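Local coordinates for protein arginyl-trna synthetase (Thermus thermophilus, PDB 1IQ0) that probably attaches L-arginine to tRNA(Arg) in an ATP-dependent reaction that releases AMP and diphosphate, as a monomeric class I aminoacyl-tRNA synthetase, at residues K116-G121 against L221-T226; L168-K173 against D177-R182; E215-L220 against R322-P327; H122-A127 against K453-R458. One frame throughout, in Å; residues are numbered along the deposited sequence.

Contact 1: K116-G121 against L221-T226; sequences KELHVG and LAQMAT
The extended chain around Lys116 and Leu118, in the HIGH signature region of a class I synthetase, runs past one side of helix 213-229 and meets it at Gln223 and Thr226. The central bond joins side chain to backbone: Gln223 NE2 donates to Lys116 O over 2.9 Å. The donor approaches with a C=O...N angle of 158° and sits slightly tilted from the carbonyl plane. With CG beside the backbone N (chi1 -66°) and the chain extended beyond it, the Gln223 amide is carried across to the loop. The same NE2 also donates to Asn113 O, so one amide nitrogen grips two carbonyls of the signature region and probably helps to hold this loop in place ahead of helix 120-138. Leu118 crosses Gln223 at about a right angle, and its CD2 lies 3.6 Å from Gln223 NE2 and 3.8 Å from Gln223 CB. The other methyl, CD1, faces Thr226 CG2. Polar atoms at this buried end are served by water and charge: Thr226 OG1 is hydrogen-bonded to Asp406 and Lys175. A water completes the join, accepting from Leu118 N at 3.2 Å and donating to Thr226 OG1 at 2.6 Å.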
loop_
_atom_site.group_PDB
_atom_site.type_symbol
_atom_site.label_atom_id
_atom_site.label_comp_id
_atom_site.label_asym_id
_atom_site.label_seq_id
_atom_site.Cartn_x
_atom_site.Cartn_y
_atom_site.Cartn_z
ATOM N N LYS A 116 -8.381 18.706 -12.572
ATOM C CA LYS A 116 -7.058 19.286 -12.841
ATOM C C LYS A 116 -5.964 18.244 -12.588
ATOM O O LYS A 116 -6.251 17.150 -12.104
ATOM C CB LYS A 116 -6.825 20.528 -11.968
ATOM C CG LYS A 116 -6.784 20.275 -10.459
ATOM C CD LYS A 116 -6.833 21.606 -9.710
ATOM C CE LYS A 116 -6.158 21.541 -8.344
ATOM N NZ LYS A 116 -6.776 20.567 -7.424
ATOM N N GLU A 117 -4.715 18.583 -12.910
ATOM C CA GLU A 117 -3.596 17.649 -12.740
ATOM C C GLU A 117 -3.364 17.255 -11.287
ATOM O O GLU A 117 -3.637 18.027 -10.377
ATOM C CB GLU A 117 -2.299 18.241 -13.322
ATOM C CG GLU A 117 -1.679 19.361 -12.489
ATOM C CD GLU A 117 -2.395 20.700 -12.642
ATOM O OE1 GLU A 117 -2.078 21.628 -11.867
ATOM O OE2 GLU A 117 -3.266 20.829 -13.531
ATOM N N LEU A 118 -2.848 16.051 -11.072
ATOM C CA LEU A 118 -2.571 15.569 -9.719
ATOM C C LEU A 118 -1.426 16.360 -9.091
ATOM O O LEU A 118 -0.534 16.834 -9.792
ATOM C CB LEU A 118 -2.186 14.088 -9.737
ATOM C CG LEU A 118 -2.941 13.080 -10.609
ATOM C CD1 LEU A 118 -2.737 11.705 -9.990
ATOM C CD2 LEU A 118 -4.426 13.389 -10.699
ATOM N N HIS A 119 -1.461 16.503 -7.770
ATOM C CA HIS A 119 -0.425 17.223 -7.044
ATOM C C HIS A 119 0.275 16.285 -6.052
ATOM O O HIS A 119 -0.191 15.172 -5.813
ATOM C CB HIS A 119 -1.026 18.443 -6.331
ATOM C CG HIS A 119 -2.019 18.105 -5.262
ATOM N ND1 HIS A 119 -3.205 18.793 -5.107
ATOM C CD2 HIS A 119 -1.995 17.174 -4.279
ATOM C CE1 HIS A 119 -3.868 18.298 -4.076
ATOM N NE2 HIS A 119 -3.155 17.314 -3.556
ATOM N N VAL A 120 1.383 16.739 -5.473
ATOM C CA VAL A 120 2.165 15.916 -4.550
ATOM C C VAL A 120 1.373 15.209 -3.460
ATOM O O VAL A 120 1.723 14.097 -3.067
ATOM C CB VAL A 120 3.292 16.734 -3.877
ATOM C CG1 VAL A 120 4.209 17.316 -4.939
ATOM C CG2 VAL A 120 2.698 17.833 -3.019
ATOM N N GLY A 121 0.313 15.845 -2.969
ATOM C CA GLY A 121 -0.492 15.222 -1.935
ATOM C C GLY A 121 -1.077 13.898 -2.393
ATOM O O GLY A 121 -1.281 12.982 -1.594
ATOM N N LEU A 221 -8.784 11.042 -18.335
ATOM C CA LEU A 221 -7.852 10.301 -19.175
ATOM C C LEU A 221 -6.423 10.834 -19.027
ATOM O O LEU A 221 -5.473 10.053 -18.973
ATOM C CB LEU A 221 -8.299 10.346 -20.638
ATOM C CG LEU A 221 -9.493 9.421 -20.943
ATOM C CD1 LEU A 221 -9.976 9.627 -22.386
ATOM C CD2 LEU A 221 -9.072 7.969 -20.737
ATOM N N ALA A 222 -6.277 12.157 -18.941
ATOM C CA ALA A 222 -4.961 12.775 -18.782
ATOM C C ALA A 222 -4.409 12.524 -17.376
ATOM O O ALA A 222 -3.205 12.347 -17.196
ATOM C CB ALA A 222 -5.040 14.287 -19.062
ATOM N N GLN A 223 -5.285 12.509 -16.374
ATOM C CA GLN A 223 -4.831 12.241 -15.014
ATOM C C GLN A 223 -4.340 10.802 -14.971
ATOM O O GLN A 223 -3.383 10.479 -14.270
ATOM C CB GLN A 223 -5.973 12.368 -14.007
ATOM C CG GLN A 223 -6.555 13.745 -13.826
ATOM C CD GLN A 223 -7.685 13.712 -12.824
ATOM O OE1 GLN A 223 -8.580 12.881 -12.932
ATOM N NE2 GLN A 223 -7.647 14.603 -11.838
ATOM N N MET A 224 -5.016 9.941 -15.726
ATOM C CA MET A 224 -4.676 8.525 -15.760
ATOM C C MET A 224 -3.290 8.266 -16.336
ATOM O O MET A 224 -2.679 7.243 -16.033
ATOM C CB MET A 224 -5.733 7.745 -16.548
ATOM C CG MET A 224 -5.661 6.237 -16.346
ATOM S SD MET A 224 -7.216 5.415 -16.793
ATOM C CE MET A 224 -8.351 6.264 -15.705
ATOM N N ALA A 225 -2.791 9.183 -17.163
ATOM C CA ALA A 225 -1.456 9.016 -17.733
ATOM C C ALA A 225 -0.444 9.120 -16.588
ATOM O O ALA A 225 0.578 8.430 -16.577
ATOM C CB ALA A 225 -1.187 10.086 -18.785
ATOM N N THR A 226 -0.745 9.984 -15.622
ATOM C CA THR A 226 0.113 10.178 -14.459
ATOM C C THR A 226 0.048 8.936 -13.554
ATOM O O THR A 226 1.071 8.467 -13.046
ATOM C CB THR A 226 -0.330 11.417 -13.654
ATOM O OG1 THR A 226 -0.394 12.550 -14.527
ATOM C CG2 THR A 226 0.649 11.708 -12.523
HETATM O O HOH W 1 -1.739 14.654 -13.720
#

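Contact 2: L168-K173 against D177-R182; sequences LTWDGK and DHFAGR
Phe179 projects from its helix into the bend of the 168-173 loop, and the ring is met there in several different ways. Over one face lies Trp170 CA, 3.9 Å from the centroid of the Phe179 ring and 21° off the normal, a CH-pi contact displaced toward the rim. Trp170 CB continues along the same ring and comes to 3.7 Å from Phe179 CE2. The indole meets the phenyl ring obliquely, the five-membered ring and the Phe179 ring inclined at 43°, with centroids 5.4 Å apart. A trans first torsion (chi1 179°) sends the Trp170 indole past Phe179 and back over the loop, where Gly172 CA lies above its centre. At the far end of the phenyl ring, CZ reaches the peptide between Thr169 and Trp170, 3.4 Å from Trp170 N, while the carbonyl carbon of Leu168 is at the ring edge. Leu168 CB adds an apolar contact 4.0 Å from Phe179 CZ. Farther along the loop, Asp171 OD2 accepts from Glu174 N. In the fold, the loop joins helix 154-165 to helix 176-189; Trp170 also bonds through NE1 to Glu174 O, packs edge-to-face with Tyr176 and reaches Arg218 on helix 213-229, while Ala180 packs against Ile219 of that helix.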
loop_
_atom_site.group_PDB
_atom_site.type_symbol
_atom_site.label_atom_id
_atom_site.label_comp_id
_atom_site.label_asym_id
_atom_site.label_seq_id
_atom_site.Cartn_x
_atom_site.Cartn_y
_atom_site.Cartn_z
ATOM N N LEU A 168 -11.540 29.417 -23.260
ATOM C CA LEU A 168 -10.245 28.783 -23.459
ATOM C C LEU A 168 -10.376 27.584 -24.388
ATOM O O LEU A 168 -11.313 26.798 -24.275
ATOM C CB LEU A 168 -9.675 28.342 -22.111
ATOM C CG LEU A 168 -9.539 29.463 -21.081
ATOM C CD1 LEU A 168 -9.062 28.886 -19.755
ATOM C CD2 LEU A 168 -8.567 30.517 -21.597
ATOM N N THR A 169 -9.433 27.449 -25.311
ATOM C CA THR A 169 -9.457 26.338 -26.252
ATOM C C THR A 169 -8.162 25.551 -26.137
ATOM O O THR A 169 -7.076 26.129 -26.057
ATOM C CB THR A 169 -9.617 26.837 -27.700
ATOM O OG1 THR A 169 -10.744 27.720 -27.780
ATOM C CG2 THR A 169 -9.841 25.661 -28.640
ATOM N N TRP A 170 -8.282 24.229 -26.118
ATOM C CA TRP A 170 -7.119 23.357 -25.997
ATOM C C TRP A 170 -6.222 23.448 -27.232
ATOM O O TRP A 170 -6.699 23.321 -28.361
ATOM C CB TRP A 170 -7.586 21.917 -25.785
ATOM C CG TRP A 170 -6.477 20.931 -25.660
ATOM C CD1 TRP A 170 -5.383 21.026 -24.851
ATOM C CD2 TRP A 170 -6.376 19.670 -26.327
ATOM N NE1 TRP A 170 -4.606 19.899 -24.969
ATOM C CE2 TRP A 170 -5.193 19.048 -25.869
ATOM C CE3 TRP A 170 -7.172 19.001 -27.268
ATOM C CZ2 TRP A 170 -4.785 17.789 -26.317
ATOM C CZ3 TRP A 170 -6.766 17.746 -27.716
ATOM C CH2 TRP A 170 -5.582 17.154 -27.239
ATOM N N ASP A 171 -4.926 23.661 -27.012
ATOM C CA ASP A 171 -3.979 23.781 -28.115
ATOM C C ASP A 171 -3.616 22.443 -28.752
ATOM O O ASP A 171 -2.855 22.398 -29.716
ATOM C CB ASP A 171 -2.706 24.504 -27.652
ATOM C CG ASP A 171 -1.829 23.649 -26.749
ATOM O OD1 ASP A 171 -0.862 24.200 -26.182
ATOM O OD2 ASP A 171 -2.096 22.433 -26.608
ATOM N N GLY A 172 -4.151 21.356 -28.207
ATOM C CA GLY A 172 -3.875 20.042 -28.762
ATOM C C GLY A 172 -2.540 19.426 -28.384
ATOM O O GLY A 172 -2.260 18.290 -28.766
ATOM N N LYS A 173 -1.718 20.156 -27.636
ATOM C CA LYS A 173 -0.409 19.652 -27.229
ATOM C C LYS A 173 -0.208 19.583 -25.711
ATOM O O LYS A 173 0.363 18.624 -25.195
ATOM C CB LYS A 173 0.699 20.504 -27.862
ATOM C CG LYS A 173 0.771 20.379 -29.381
ATOM C CD LYS A 173 1.950 21.150 -29.965
ATOM C CE LYS A 173 1.754 22.658 -29.859
ATOM N NZ LYS A 173 0.592 23.125 -30.668
ATOM N N ASP A 177 -5.143 17.745 -18.565
ATOM C CA ASP A 177 -5.515 18.114 -17.212
ATOM C C ASP A 177 -4.746 19.318 -16.695
ATOM O O ASP A 177 -5.179 19.966 -15.736
ATOM C CB ASP A 177 -5.426 16.907 -16.253
ATOM C CG ASP A 177 -4.052 16.267 -16.207
ATOM O OD1 ASP A 177 -3.294 16.359 -17.198
ATOM O OD2 ASP A 177 -3.751 15.640 -15.168
ATOM N N HIS A 178 -3.617 19.631 -17.328
ATOM C CA HIS A 178 -2.843 20.811 -16.940
ATOM C C HIS A 178 -3.558 22.032 -17.522
ATOM O O HIS A 178 -3.606 23.094 -16.908
ATOM C CB HIS A 178 -1.409 20.744 -17.477
ATOM C CG HIS A 178 -0.486 19.947 -16.610
ATOM N ND1 HIS A 178 -0.443 18.569 -16.635
ATOM C CD2 HIS A 178 0.396 20.334 -15.659
ATOM C CE1 HIS A 178 0.425 18.143 -15.736
ATOM N NE2 HIS A 178 0.947 19.193 -15.129
ATOM N N PHE A 179 -4.106 21.856 -18.718
ATOM C CA PHE A 179 -4.868 22.895 -19.402
ATOM C C PHE A 179 -6.097 23.218 -18.533
ATOM O O PHE A 179 -6.413 24.386 -18.292
ATOM C CB PHE A 179 -5.295 22.366 -20.779
ATOM C CG PHE A 179 -6.363 23.178 -21.450
ATOM C CD1 PHE A 179 -6.149 24.516 -21.772
ATOM C CD2 PHE A 179 -7.575 22.590 -21.797
ATOM C CE1 PHE A 179 -7.126 25.255 -22.429
ATOM C CE2 PHE A 179 -8.562 23.320 -22.456
ATOM C CZ PHE A 179 -8.337 24.659 -22.774
ATOM N N ALA A 180 -6.767 22.175 -18.041
ATOM C CA ALA A 180 -7.944 22.355 -17.187
ATOM C C ALA A 180 -7.545 23.027 -15.881
ATOM O O ALA A 180 -8.247 23.912 -15.387
ATOM C CB ALA A 180 -8.600 21.004 -16.895
ATOM N N GLY A 181 -6.412 22.608 -15.322
ATOM C CA GLY A 181 -5.952 23.186 -14.070
ATOM C C GLY A 181 -5.667 24.676 -14.186
ATOM O O GLY A 181 -5.901 25.441 -13.249
ATOM N N ARG A 182 -5.149 25.093 -15.334
ATOM C CA ARG A 182 -4.847 26.504 -15.553
ATOM C C ARG A 182 -6.159 27.306 -15.483
ATOM O O ARG A 182 -6.231 28.354 -14.834
ATOM C CB ARG A 182 -4.154 26.679 -16.912
ATOM C CG ARG A 182 -2.825 27.423 -16.827
ATOM C CD ARG A 182 -1.751 26.875 -17.782
ATOM N NE ARG A 182 -2.251 26.580 -19.123
ATOM C CZ ARG A 182 -2.914 27.439 -19.893
ATOM N NH1 ARG A 182 -3.174 28.671 -19.463
ATOM N NH2 ARG A 182 -3.317 27.062 -21.101
#

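Contact 3: E215-L220 against R322-P327; sequences EVNRIL and RPYENP
Asn217 of helix 213-229 and Tyr324, just after strand 320-323, make the polar part of this contact through a side-chain hydrogen bond. ND2 of Asn217 donates to Tyr324 OH over 2.7 Å, with an N-H...O angle of 135°, so the bond is short but bent. The two side chains come from opposite directions, the amide nitrogen lying at the ring edge near its plane while the amide and ring planes stand 84° apart. The phenol reaches the helix because chi1 of Tyr324 (179°) places CG opposite the backbone N. A water forms a second bridge, donating to Asn217 OD1 at 2.9 Å and to Glu325 O at 2.7 Å; both ends of the amide thus engage the same loop. Between the two segments the apolar contact is slight, Leu220 CD2 lying 4.3 Å from Tyr324 CZ; Leu221, Met224 and Leu237 add to the packing round the ring. Within the loop, Asn326 ND2 donates to Tyr324 O. Trp239 on strand 236-239 touches both Asn217 and Leu220. At this loop after the next-to-last strand of the mixed sheet, with ND2 bonded to the phenol and OD1 to the water, the amide is probably fixed in its rotation.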
loop_
_atom_site.group_PDB
_atom_site.type_symbol
_atom_site.label_atom_id
_atom_site.label_comp_id
_atom_site.label_asym_id
_atom_site.label_seq_id
_atom_site.Cartn_x
_atom_site.Cartn_y
_atom_site.Cartn_z
ATOM N N GLU A 215 -16.968 15.543 -20.949
ATOM C CA GLU A 215 -16.052 16.633 -20.643
ATOM C C GLU A 215 -15.165 16.271 -19.446
ATOM O O GLU A 215 -13.980 16.595 -19.428
ATOM C CB GLU A 215 -16.828 17.924 -20.348
ATOM C CG GLU A 215 -17.384 18.614 -21.597
ATOM C CD GLU A 215 -18.701 18.025 -22.089
ATOM O OE1 GLU A 215 -19.101 16.933 -21.629
ATOM O OE2 GLU A 215 -19.340 18.661 -22.952
ATOM N N VAL A 216 -15.745 15.605 -18.449
ATOM C CA VAL A 216 -14.997 15.198 -17.267
ATOM C C VAL A 216 -14.025 14.084 -17.643
ATOM O O VAL A 216 -12.866 14.080 -17.220
ATOM C CB VAL A 216 -15.942 14.672 -16.153
ATOM C CG1 VAL A 216 -15.125 13.998 -15.044
ATOM C CG2 VAL A 216 -16.767 15.823 -15.574
ATOM N N ASN A 217 -14.505 13.139 -18.447
ATOM C CA ASN A 217 -13.689 12.011 -18.872
ATOM C C ASN A 217 -12.394 12.458 -19.551
ATOM O O ASN A 217 -11.364 11.804 -19.396
ATOM C CB ASN A 217 -14.485 11.113 -19.818
ATOM C CG ASN A 217 -13.832 9.759 -20.021
ATOM O OD1 ASN A 217 -13.598 9.331 -21.151
ATOM N ND2 ASN A 217 -13.542 9.074 -18.926
ATOM N N ARG A 218 -12.439 13.568 -20.292
ATOM C CA ARG A 218 -11.243 14.071 -20.975
ATOM C C ARG A 218 -10.157 14.398 -19.965
ATOM O O ARG A 218 -8.983 14.111 -20.189
ATOM C CB ARG A 218 -11.541 15.337 -21.789
ATOM C CG ARG A 218 -12.437 15.124 -22.992
ATOM C CD ARG A 218 -12.507 16.385 -23.852
ATOM N NE ARG A 218 -11.217 16.716 -24.462
ATOM C CZ ARG A 218 -11.026 17.714 -25.322
ATOM N NH1 ARG A 218 -12.042 18.491 -25.681
ATOM N NH2 ARG A 218 -9.822 17.932 -25.833
ATOM N N ILE A 219 -10.557 15.007 -18.855
ATOM C CA ILE A 219 -9.610 15.361 -17.814
ATOM C C ILE A 219 -9.092 14.091 -17.145
ATOM O O ILE A 219 -7.888 13.953 -16.927
ATOM C CB ILE A 219 -10.267 16.281 -16.763
ATOM C CG1 ILE A 219 -10.771 17.560 -17.449
ATOM C CG2 ILE A 219 -9.271 16.617 -15.659
ATOM C CD1 ILE A 219 -11.375 18.583 -16.491
ATOM N N LEU A 220 -9.998 13.157 -16.844
ATOM C CA LEU A 220 -9.624 11.899 -16.198
ATOM C C LEU A 220 -8.611 11.089 -17.019
ATOM O O LEU A 220 -7.682 10.512 -16.463
ATOM C CB LEU A 220 -10.864 11.033 -15.920
ATOM C CG LEU A 220 -10.551 9.609 -15.421
ATOM C CD1 LEU A 220 -9.777 9.673 -14.107
ATOM C CD2 LEU A 220 -11.838 8.820 -15.249
ATOM N N ARG A 322 -18.710 -2.119 -17.690
ATOM C CA ARG A 322 -18.315 -2.419 -19.063
ATOM C C ARG A 322 -16.841 -2.029 -19.197
ATOM O O ARG A 322 -16.272 -1.426 -18.285
ATOM C CB ARG A 322 -19.164 -1.611 -20.058
ATOM C CG ARG A 322 -18.956 -0.111 -19.958
ATOM C CD ARG A 322 -19.948 0.683 -20.815
ATOM N NE ARG A 322 -19.759 0.460 -22.243
ATOM C CZ ARG A 322 -20.512 -0.346 -22.983
ATOM N NH1 ARG A 322 -21.518 -1.012 -22.430
ATOM N NH2 ARG A 322 -20.256 -0.492 -24.277
ATOM N N PRO A 323 -16.200 -2.376 -20.326
ATOM C CA PRO A 323 -14.787 -2.024 -20.506
ATOM C C PRO A 323 -14.594 -0.511 -20.587
ATOM O O PRO A 323 -15.400 0.192 -21.190
ATOM C CB PRO A 323 -14.417 -2.717 -21.823
ATOM C CG PRO A 323 -15.351 -3.897 -21.867
ATOM C CD PRO A 323 -16.656 -3.277 -21.400
ATOM N N TYR A 324 -13.527 -0.013 -19.973
ATOM C CA TYR A 324 -13.244 1.414 -20.003
ATOM C C TYR A 324 -12.216 1.683 -21.087
ATOM O O TYR A 324 -11.093 1.179 -21.024
ATOM C CB TYR A 324 -12.695 1.891 -18.660
ATOM C CG TYR A 324 -12.357 3.368 -18.639
ATOM C CD1 TYR A 324 -13.351 4.334 -18.815
ATOM C CD2 TYR A 324 -11.042 3.802 -18.444
ATOM C CE1 TYR A 324 -13.047 5.692 -18.794
ATOM C CE2 TYR A 324 -10.725 5.152 -18.425
ATOM C CZ TYR A 324 -11.732 6.094 -18.599
ATOM O OH TYR A 324 -11.425 7.437 -18.569
ATOM N N GLU A 325 -12.607 2.477 -22.079
ATOM C CA GLU A 325 -11.721 2.813 -23.177
ATOM C C GLU A 325 -10.608 3.735 -22.679
ATOM O O GLU A 325 -10.866 4.847 -22.224
ATOM C CB GLU A 325 -12.508 3.496 -24.300
ATOM C CG GLU A 325 -11.668 3.817 -25.527
ATOM C CD GLU A 325 -12.472 4.465 -26.642
ATOM O OE1 GLU A 325 -13.034 5.558 -26.421
ATOM O OE2 GLU A 325 -12.538 3.879 -27.743
ATOM N N ASN A 326 -9.374 3.253 -22.758
ATOM C CA ASN A 326 -8.215 4.023 -22.320
ATOM C C ASN A 326 -6.969 3.339 -22.867
ATOM O O ASN A 326 -6.980 2.138 -23.127
ATOM C CB ASN A 326 -8.151 4.066 -20.796
ATOM C CG ASN A 326 -7.601 2.786 -20.201
ATOM O OD1 ASN A 326 -6.426 2.708 -19.864
ATOM N ND2 ASN A 326 -8.450 1.772 -20.082
ATOM N N PRO A 327 -5.878 4.091 -23.043
ATOM C CA PRO A 327 -4.652 3.490 -23.576
ATOM C C PRO A 327 -3.677 2.918 -22.556
ATOM O O PRO A 327 -2.600 2.459 -22.932
ATOM C CB PRO A 327 -4.031 4.641 -24.355
ATOM C CG PRO A 327 -4.340 5.811 -23.461
ATOM C CD PRO A 327 -5.798 5.564 -23.079
HETATM O O HOH W 2 -12.810 6.674 -22.157
#

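Contact 4: H122-A127 against K453-R458; sequences HLRNIA and KQIDFR
The guanidinium of Arg124 meets the chain at Lys453 and Ile455, using its edge for one and a face for the other. At the edge, Arg124 NH2 donates to Lys453 O over 2.6 Å in a nearly straight bond (174°) that lies in both the carbonyl plane and the guanidinium plane. Over one face sits the Ile455 CD1 methyl, 3.2 Å from Arg124 NH1 and offset toward the rim, with Ile455 CG1 close behind at 3.6 Å from Arg124 CZ. Arg124 starts with CG anti to the backbone N (chi1 169°) and then bends at its second and third torsions, bringing the flat group to the strand. In the next shell, NH2 has a weak bond to Glu386 O, and the side chain touches Tyr385 and Val388 of strand 380-390. That strand also holds Ile455 through backbone bonds to Thr387 and Leu389, placing 455-457 at the margin of the parallel part of the Rossmann-type catalytic sheet. Helix 120-138, which begins in the HIGH region, is thereby tied to the outermost strand. One in-plane bond to Lys453 O and a weak one to Glu386 O probably satisfy NH2 of this buried arginine, while the methyl over one face would limit rotation of the guanidinium.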
loop_
_atom_site.group_PDB
_atom_site.type_symbol
_atom_site.label_atom_id
_atom_site.label_comp_id
_atom_site.label_asym_id
_atom_site.label_seq_id
_atom_site.Cartn_x
_atom_site.Cartn_y
_atom_site.Cartn_z
ATOM N N HIS A 122 -1.328 13.796 -3.692
ATOM C CA HIS A 122 -1.902 12.598 -4.291
ATOM C C HIS A 122 -0.868 11.495 -4.502
ATOM O O HIS A 122 -1.227 10.336 -4.714
ATOM C CB HIS A 122 -2.544 12.958 -5.637
ATOM C CG HIS A 122 -3.649 13.958 -5.523
ATOM N ND1 HIS A 122 -3.826 14.982 -6.431
ATOM C CD2 HIS A 122 -4.647 14.080 -4.616
ATOM C CE1 HIS A 122 -4.888 15.690 -6.088
ATOM N NE2 HIS A 122 -5.404 15.163 -4.991
ATOM N N LEU A 123 0.412 11.864 -4.450
ATOM C CA LEU A 123 1.507 10.918 -4.649
ATOM C C LEU A 123 1.518 9.797 -3.626
ATOM O O LEU A 123 1.529 8.623 -3.985
ATOM C CB LEU A 123 2.852 11.639 -4.581
ATOM C CG LEU A 123 3.712 11.667 -5.840
ATOM C CD1 LEU A 123 5.011 12.372 -5.507
ATOM C CD2 LEU A 123 3.973 10.257 -6.336
ATOM N N ARG A 124 1.541 10.163 -2.351
ATOM C CA ARG A 124 1.566 9.171 -1.291
ATOM C C ARG A 124 0.349 8.242 -1.347
ATOM O O ARG A 124 0.477 7.030 -1.150
ATOM C CB ARG A 124 1.642 9.843 0.084
ATOM C CG ARG A 124 1.405 8.856 1.213
ATOM C CD ARG A 124 2.544 8.743 2.200
ATOM N NE ARG A 124 2.570 9.836 3.157
ATOM C CZ ARG A 124 3.162 9.778 4.349
ATOM N NH1 ARG A 124 3.773 8.675 4.747
ATOM N NH2 ARG A 124 3.167 10.843 5.136
ATOM N N ASN A 125 -0.821 8.818 -1.618
ATOM C CA ASN A 125 -2.066 8.057 -1.698
ATOM C C ASN A 125 -1.897 6.915 -2.686
ATOM O O ASN A 125 -2.120 5.754 -2.353
ATOM C CB ASN A 125 -3.214 8.973 -2.154
ATOM C CG ASN A 125 -4.562 8.261 -2.206
ATOM O OD1 ASN A 125 -5.544 8.720 -1.610
ATOM N ND2 ASN A 125 -4.619 7.140 -2.920
ATOM N N ILE A 126 -1.501 7.262 -3.904
ATOM C CA ILE A 126 -1.310 6.291 -4.969
ATOM C C ILE A 126 -0.235 5.257 -4.623
ATOM O O ILE A 126 -0.454 4.052 -4.765
ATOM C CB ILE A 126 -0.929 7.009 -6.289
ATOM C CG1 ILE A 126 -2.023 8.018 -6.652
ATOM C CG2 ILE A 126 -0.738 5.990 -7.412
ATOM C CD1 ILE A 126 -1.801 8.742 -7.962
ATOM N N ALA A 127 0.919 5.734 -4.163
ATOM C CA ALA A 127 2.026 4.849 -3.812
ATOM C C ALA A 127 1.651 3.861 -2.709
ATOM O O ALA A 127 1.910 2.666 -2.832
ATOM C CB ALA A 127 3.249 5.677 -3.381
ATOM N N LYS A 453 3.381 9.539 9.896
ATOM C CA LYS A 453 4.452 10.526 9.886
ATOM C C LYS A 453 4.470 11.304 8.581
ATOM O O LYS A 453 4.160 10.770 7.518
ATOM C CB LYS A 453 5.812 9.855 10.102
ATOM C CG LYS A 453 6.091 9.445 11.543
ATOM C CD LYS A 453 7.433 8.724 11.657
ATOM C CE LYS A 453 7.966 8.728 13.085
ATOM N NZ LYS A 453 7.027 8.139 14.075
ATOM N N GLN A 454 4.835 12.576 8.682
ATOM C CA GLN A 454 4.918 13.479 7.541
ATOM C C GLN A 454 6.179 13.170 6.715
ATOM O O GLN A 454 7.191 12.729 7.260
ATOM C CB GLN A 454 4.973 14.913 8.069
ATOM C CG GLN A 454 4.471 15.985 7.133
ATOM C CD GLN A 454 4.399 17.340 7.816
ATOM O OE1 GLN A 454 5.422 17.921 8.183
ATOM N NE2 GLN A 454 3.184 17.844 8.001
ATOM N N ILE A 455 6.113 13.394 5.405
ATOM C CA ILE A 455 7.259 13.151 4.530
ATOM C C ILE A 455 7.726 14.444 3.856
ATOM O O ILE A 455 6.915 15.289 3.490
ATOM C CB ILE A 455 6.914 12.160 3.389
ATOM C CG1 ILE A 455 6.551 10.790 3.953
ATOM C CG2 ILE A 455 8.093 12.025 2.441
ATOM C CD1 ILE A 455 6.063 9.827 2.891
ATOM N N ASP A 456 9.034 14.595 3.699
ATOM C CA ASP A 456 9.590 15.760 3.008
ATOM C C ASP A 456 10.377 15.184 1.835
ATOM O O ASP A 456 11.480 14.673 2.019
ATOM C CB ASP A 456 10.538 16.555 3.916
ATOM C CG ASP A 456 11.016 17.856 3.270
ATOM O OD1 ASP A 456 10.857 18.010 2.045
ATOM O OD2 ASP A 456 11.557 18.729 3.988
ATOM N N PHE A 457 9.807 15.249 0.635
ATOM C CA PHE A 457 10.478 14.715 -0.544
ATOM C C PHE A 457 11.498 15.687 -1.128
ATOM O O PHE A 457 11.130 16.744 -1.648
ATOM C CB PHE A 457 9.463 14.357 -1.630
ATOM C CG PHE A 457 10.080 13.693 -2.835
ATOM C CD1 PHE A 457 10.359 12.325 -2.827
ATOM C CD2 PHE A 457 10.434 14.440 -3.953
ATOM C CE1 PHE A 457 10.985 11.709 -3.916
ATOM C CE2 PHE A 457 11.061 13.838 -5.049
ATOM C CZ PHE A 457 11.340 12.462 -5.027
ATOM N N ARG A 458 12.777 15.329 -1.044
ATOM C CA ARG A 458 13.841 16.174 -1.592
ATOM C C ARG A 458 14.535 15.356 -2.677
ATOM O O ARG A 458 15.036 14.267 -2.415
ATOM C CB ARG A 458 14.819 16.573 -0.483
ATOM C CG ARG A 458 14.114 17.093 0.771
ATOM C CD ARG A 458 15.097 17.455 1.876
ATOM N NE ARG A 458 15.602 18.817 1.740
ATOM C CZ ARG A 458 14.925 19.905 2.099
ATOM N NH1 ARG A 458 13.712 19.795 2.622
ATOM N NH2 ARG A 458 15.461 21.107 1.925
#

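In the fold
Contact 1 is the most buried; the others are partly so, contact 2 lying farthest from the chain centre. Contacts 1 and 3 share helix 213-229, whose earlier turns meet the loop after strand 320-323 and whose later turns meet the HIGH region, with Leu221 also touching Tyr324; contacts 1 and 4 share helix 120-138 and meet where Leu118 touches Ile126. Helix 176-189 of contact 2 packs against contact 1 through Asp177 and against contact 3 through Asp177 and Ala180. Contacts 3 and 4 reach the same sheet toward its two ends, about 26 Å apart between centres. Side-chain amides and waters carry contacts 1 and 3, a charged guanidinium contact 4, and aromatic packing contact 2.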